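Local coordinates for protein VP24 (White spot syndrome virus, PDB 5HLJ) that serves as a major envelope protein of the virion and is probably held in the viral membrane by a transmembrane helix lying outside the crystallised fragment, at residues G27-N32 and A86-L91; S124-V129 and A149-D154. All coordinates share one frame; numbering follows the deposited sequence.

Contact 1 of 2, residues G27-N32 and A86-L91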
# COMPACT_ATOMS: atom_id res chain seq x y z
N GLY A 27 -12.52 13.41 -8.36
CA GLY A 27 -12.37 14.70 -7.71
C GLY A 27 -13.48 15.67 -8.13
O GLY A 27 -13.92 15.65 -9.27
N VAL A 28 -13.92 16.49 -7.18
CA VAL A 28 -14.87 17.56 -7.46
C VAL A 28 -14.29 18.91 -7.04
O VAL A 28 -14.22 19.20 -5.85
CB VAL A 28 -16.20 17.36 -6.70
CG1 VAL A 28 -17.17 18.48 -7.04
CG2 VAL A 28 -16.81 16.01 -7.02
N ALA A 29 -13.87 19.72 -8.01
CA ALA A 29 -13.26 21.04 -7.74
C ALA A 29 -14.10 21.88 -6.77
O ALA A 29 -13.60 22.33 -5.74
CB ALA A 29 -13.02 21.81 -9.05
N ARG A 30 -15.38 22.07 -7.09
CA ARG A 30 -16.27 22.85 -6.23
C ARG A 30 -16.66 22.07 -4.97
O ARG A 30 -17.48 21.16 -5.01
CB ARG A 30 -17.52 23.28 -7.01
CG ARG A 30 -18.36 24.33 -6.31
CD ARG A 30 -18.58 25.56 -7.19
NE ARG A 30 -19.31 26.62 -6.48
CZ ARG A 30 -20.13 27.49 -7.06
NH1 ARG A 30 -20.35 27.44 -8.37
NH2 ARG A 30 -20.74 28.41 -6.32
N GLY A 31 -16.07 22.44 -3.85
CA GLY A 31 -16.33 21.76 -2.59
C GLY A 31 -15.09 21.04 -2.09
O GLY A 31 -15.04 20.61 -0.93
N ASN A 32 -14.09 20.92 -2.97
CA ASN A 32 -12.83 20.26 -2.65
C ASN A 32 -13.05 18.85 -2.09
O ASN A 32 -12.53 18.50 -1.04
CB ASN A 32 -12.04 21.12 -1.64
CG ASN A 32 -11.44 22.36 -2.28
OD1 ASN A 32 -12.15 23.31 -2.60
ND2 ASN A 32 -10.13 22.37 -2.44
N ALA A 86 -9.92 28.15 -2.22
CA ALA A 86 -9.52 29.06 -3.30
C ALA A 86 -8.95 28.32 -4.51
O ALA A 86 -8.85 28.88 -5.60
CB ALA A 86 -8.51 30.08 -2.80
N GLU A 87 -8.53 27.07 -4.30
CA GLU A 87 -7.98 26.24 -5.36
C GLU A 87 -8.60 24.86 -5.29
O GLU A 87 -9.47 24.61 -4.45
CB GLU A 87 -6.47 26.13 -5.25
CG GLU A 87 -5.72 27.42 -5.50
CD GLU A 87 -4.32 27.38 -4.92
OE1 GLU A 87 -3.49 26.60 -5.43
OE2 GLU A 87 -4.04 28.13 -3.96
N SER A 88 -8.16 23.94 -6.15
CA SER A 88 -8.68 22.58 -6.08
C SER A 88 -7.54 21.55 -6.00
O SER A 88 -7.58 20.54 -6.70
CB SER A 88 -9.60 22.29 -7.26
OG SER A 88 -8.93 22.53 -8.48
N LYS A 89 -6.56 21.82 -5.14
CA LYS A 89 -5.41 20.93 -4.93
C LYS A 89 -5.58 20.07 -3.69
O LYS A 89 -5.07 18.95 -3.62
CB LYS A 89 -4.11 21.74 -4.80
CG LYS A 89 -3.79 22.51 -6.03
CD LYS A 89 -2.53 23.32 -5.90
CE LYS A 89 -2.42 24.23 -7.13
NZ LYS A 89 -1.06 24.78 -7.33
N GLU A 90 -6.30 20.61 -2.71
CA GLU A 90 -6.50 19.94 -1.44
C GLU A 90 -7.91 19.37 -1.39
O GLU A 90 -8.88 20.11 -1.39
CB GLU A 90 -6.24 20.90 -0.28
CG GLU A 90 -4.89 21.58 -0.38
CD GLU A 90 -4.56 22.47 0.81
OE1 GLU A 90 -5.49 22.93 1.52
OE2 GLU A 90 -3.35 22.69 1.05
N LEU A 91 -8.00 18.04 -1.37
CA LEU A 91 -9.29 17.35 -1.50
C LEU A 91 -9.57 16.43 -0.34
O LEU A 91 -8.65 15.87 0.26
CB LEU A 91 -9.34 16.55 -2.81
CG LEU A 91 -9.95 17.21 -4.05
CD1 LEU A 91 -9.25 18.52 -4.37
CD2 LEU A 91 -9.87 16.26 -5.25
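Asn32 carries the polar side of this contact with one side-chain nitrogen. Its ND2 donates to Glu90 O at 2.8 Å, an almost straight bond (167° at the hydrogen) whose acceptor lies in the plane of the amide. The same ND2 donates to Glu87 O at 3.1 Å, a more bent bond with the acceptor tilted from that plane. Two backbone carbonyls three residues apart thus share one NH2 group, which fixes the rotation of the amide and holds the curve 87-90 around it. With chi1 at -73°, CG stands beside the backbone N of Asn32, and the amide reaches across to the segment 86-91. A further, weak bond runs from ND2 to Asn84 O.

The backbone explains how Asn32 arrives there. Residues 29-32 form a type II beta turn, closed by Asn32 N to Ala29 O at 3.1 Å, and it joins strand 19-28 to strand 33-42 as a beta hairpin of the large mixed sheet. Gly31 sits at phi 114°, where a side chain would press on the preceding carbonyl. At the last residue of the turn, Asn32 O receives a CA-H...O contact from Leu91 CA at 3.5 Å, at the start of strand 90-99.

Apolar contacts join the two segments away from the amide. Ala29 CB meets Ser88 CB at 3.9 Å, methyl against methylene, while Ser88 OG is engaged by Ile155 O. Leu91 sends CD2 to Gly27 CA at 3.8 Å, an approach made possible by the bare backbone of the glycine. Phe34 and Phe151 also touch the Leu91 side chain.

The carboxylate of Glu90 turns to a partner outside the two segments, its OE1 accepting from Asn84 N.

Contact 2 of 2, residues S124-V129 and A149-D154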
# COMPACT_ATOMS: atom_id res chain seq x y z
N SER A 124 -3.07 10.71 -15.24
CA SER A 124 -2.53 11.92 -14.64
C SER A 124 -1.35 11.65 -13.70
O SER A 124 -1.46 10.88 -12.76
CB SER A 124 -3.62 12.64 -13.86
OG SER A 124 -3.01 13.60 -13.03
N ALA A 125 -0.23 12.32 -13.96
CA ALA A 125 0.97 12.22 -13.13
C ALA A 125 1.01 13.35 -12.13
O ALA A 125 2.08 13.76 -11.69
CB ALA A 125 2.24 12.22 -13.99
N ASN A 126 -0.16 13.89 -11.83
CA ASN A 126 -0.31 14.88 -10.77
C ASN A 126 0.07 14.26 -9.42
O ASN A 126 -0.68 13.42 -8.91
CB ASN A 126 -1.76 15.38 -10.78
CG ASN A 126 -1.98 16.58 -9.90
OD1 ASN A 126 -1.05 17.14 -9.31
ND2 ASN A 126 -3.24 17.00 -9.81
N LYS A 127 1.22 14.63 -8.87
CA LYS A 127 1.70 14.00 -7.63
C LYS A 127 0.88 14.46 -6.43
O LYS A 127 0.33 15.56 -6.44
CB LYS A 127 3.18 14.28 -7.38
CG LYS A 127 4.12 13.56 -8.34
CD LYS A 127 5.58 13.77 -7.94
CE LYS A 127 6.08 15.20 -8.25
NZ LYS A 127 6.25 15.41 -9.73
N PHE A 128 0.79 13.62 -5.40
CA PHE A 128 -0.03 13.91 -4.23
C PHE A 128 0.50 13.29 -2.94
O PHE A 128 1.25 12.32 -2.96
CB PHE A 128 -1.47 13.42 -4.46
CG PHE A 128 -1.57 11.95 -4.78
CD1 PHE A 128 -1.69 11.01 -3.77
CD2 PHE A 128 -1.54 11.51 -6.10
CE1 PHE A 128 -1.76 9.66 -4.07
CE2 PHE A 128 -1.62 10.16 -6.40
CZ PHE A 128 -1.73 9.23 -5.38
N VAL A 129 0.11 13.86 -1.81
CA VAL A 129 0.34 13.23 -0.53
C VAL A 129 -1.03 12.81 0.01
O VAL A 129 -1.98 13.59 0.03
CB VAL A 129 1.06 14.17 0.46
CG1 VAL A 129 1.22 13.52 1.82
CG2 VAL A 129 2.41 14.55 -0.09
N ALA A 149 -6.27 14.18 0.20
CA ALA A 149 -5.20 14.13 -0.78
C ALA A 149 -4.86 15.55 -1.15
O ALA A 149 -5.74 16.34 -1.44
CB ALA A 149 -5.59 13.31 -2.02
N THR A 150 -3.57 15.87 -1.12
CA THR A 150 -3.12 17.18 -1.54
C THR A 150 -2.26 17.04 -2.78
O THR A 150 -1.16 16.47 -2.73
CB THR A 150 -2.37 17.89 -0.40
OG1 THR A 150 -3.30 18.26 0.62
CG2 THR A 150 -1.66 19.16 -0.90
N PHE A 151 -2.77 17.56 -3.89
CA PHE A 151 -2.10 17.46 -5.18
C PHE A 151 -1.15 18.63 -5.48
O PHE A 151 -1.28 19.71 -4.91
CB PHE A 151 -3.15 17.36 -6.30
CG PHE A 151 -4.01 16.14 -6.20
CD1 PHE A 151 -3.65 14.96 -6.85
CD2 PHE A 151 -5.19 16.16 -5.46
CE1 PHE A 151 -4.44 13.83 -6.76
CE2 PHE A 151 -6.00 15.03 -5.37
CZ PHE A 151 -5.63 13.86 -6.02
N ASP A 152 -0.20 18.40 -6.39
CA ASP A 152 0.67 19.47 -6.90
C ASP A 152 -0.13 20.47 -7.73
O ASP A 152 0.02 21.69 -7.57
CB ASP A 152 1.80 18.88 -7.77
CG ASP A 152 2.96 18.35 -6.94
OD1 ASP A 152 2.88 18.37 -5.70
OD2 ASP A 152 3.96 17.89 -7.54
N GLU A 153 -0.99 19.93 -8.60
CA GLU A 153 -1.77 20.70 -9.56
C GLU A 153 -3.27 20.62 -9.25
O GLU A 153 -3.75 19.60 -8.73
CB GLU A 153 -1.53 20.18 -10.98
CG GLU A 153 -0.10 20.37 -11.56
CD GLU A 153 0.50 21.76 -11.30
OE1 GLU A 153 -0.24 22.77 -11.36
OE2 GLU A 153 1.72 21.84 -11.05
N ASP A 154 -4.01 21.68 -9.60
CA ASP A 154 -5.47 21.72 -9.44
C ASP A 154 -6.15 20.52 -10.08
O ASP A 154 -5.83 20.12 -11.20
CB ASP A 154 -6.07 22.99 -10.07
CG ASP A 154 -5.83 24.25 -9.25
OD1 ASP A 154 -5.82 24.21 -7.99
OD2 ASP A 154 -5.67 25.31 -9.88
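The amide of Asn126 pairs with the backbone of Glu153: OD1 accepts from Glu153 N at 2.9 Å, and ND2 donates to Glu153 O at 2.9 Å. Both bonds are fairly straight, the second 161° at the hydrogen, though ND2 approaches Glu153 O from above the carbonyl plane. This two-bond grip prolongs an antiparallel pairing of strands 128-131 and 141-151, the former outermost in the sheet of its own chain. Val129 and Thr150 form its hydrogen-bonded pair, and Phe128 and Phe151 the adjacent non-hydrogen-bonded one. Past the strand end, Asp152 N still donates to Lys127 O, at 2.9 Å.

The Asn126 amide, its CG turned away from the backbone N (chi1 -169°), lies roughly perpendicular to the Phe151 side chain, ND2 coming 3.5 Å from Phe151 CB. The Phe128 and Phe151 side chains extend alongside one another, but their rings are inclined at 56°; the near approach is Phe128 CB to Phe151 CD1, 3.6 Å. Tyr162 and Phe34 add to the surroundings of Phe151.

An ST turn has Ser124 OG accepting from Asn126 N, steadying the backbone that presents the amide. Lys127 and Asp152 face the trimer: Lys127 NZ bridges to Asp152 of the third subunit, and Asp152 OD1 to Lys127 of the second. Within the chain the bend of the lysine at chi3 brings CE within 3.5 Å of Asp152 OD2.

Contacts 1 and 2 lie on the same side of the chain's centre, their own centres about 11 Å apart, and follow one another in sequence. Strands 90-99 and 141-151 are sheet neighbours and join them directly: Lys89 O to Phe151 N is 2.7 Å and Leu91 N to Ala149 O is 2.8 Å, both probable backbone hydrogen bonds. Beyond the strand ends Asp154 OD1 accepts from Ser88 N, so the loop of contact 2 also holds that of contact 1. Their settings differ: no other subunit touches contact 1, whereas contact 2 meets both other copies of the trimer and thus connects this sheet region to the assembly interface.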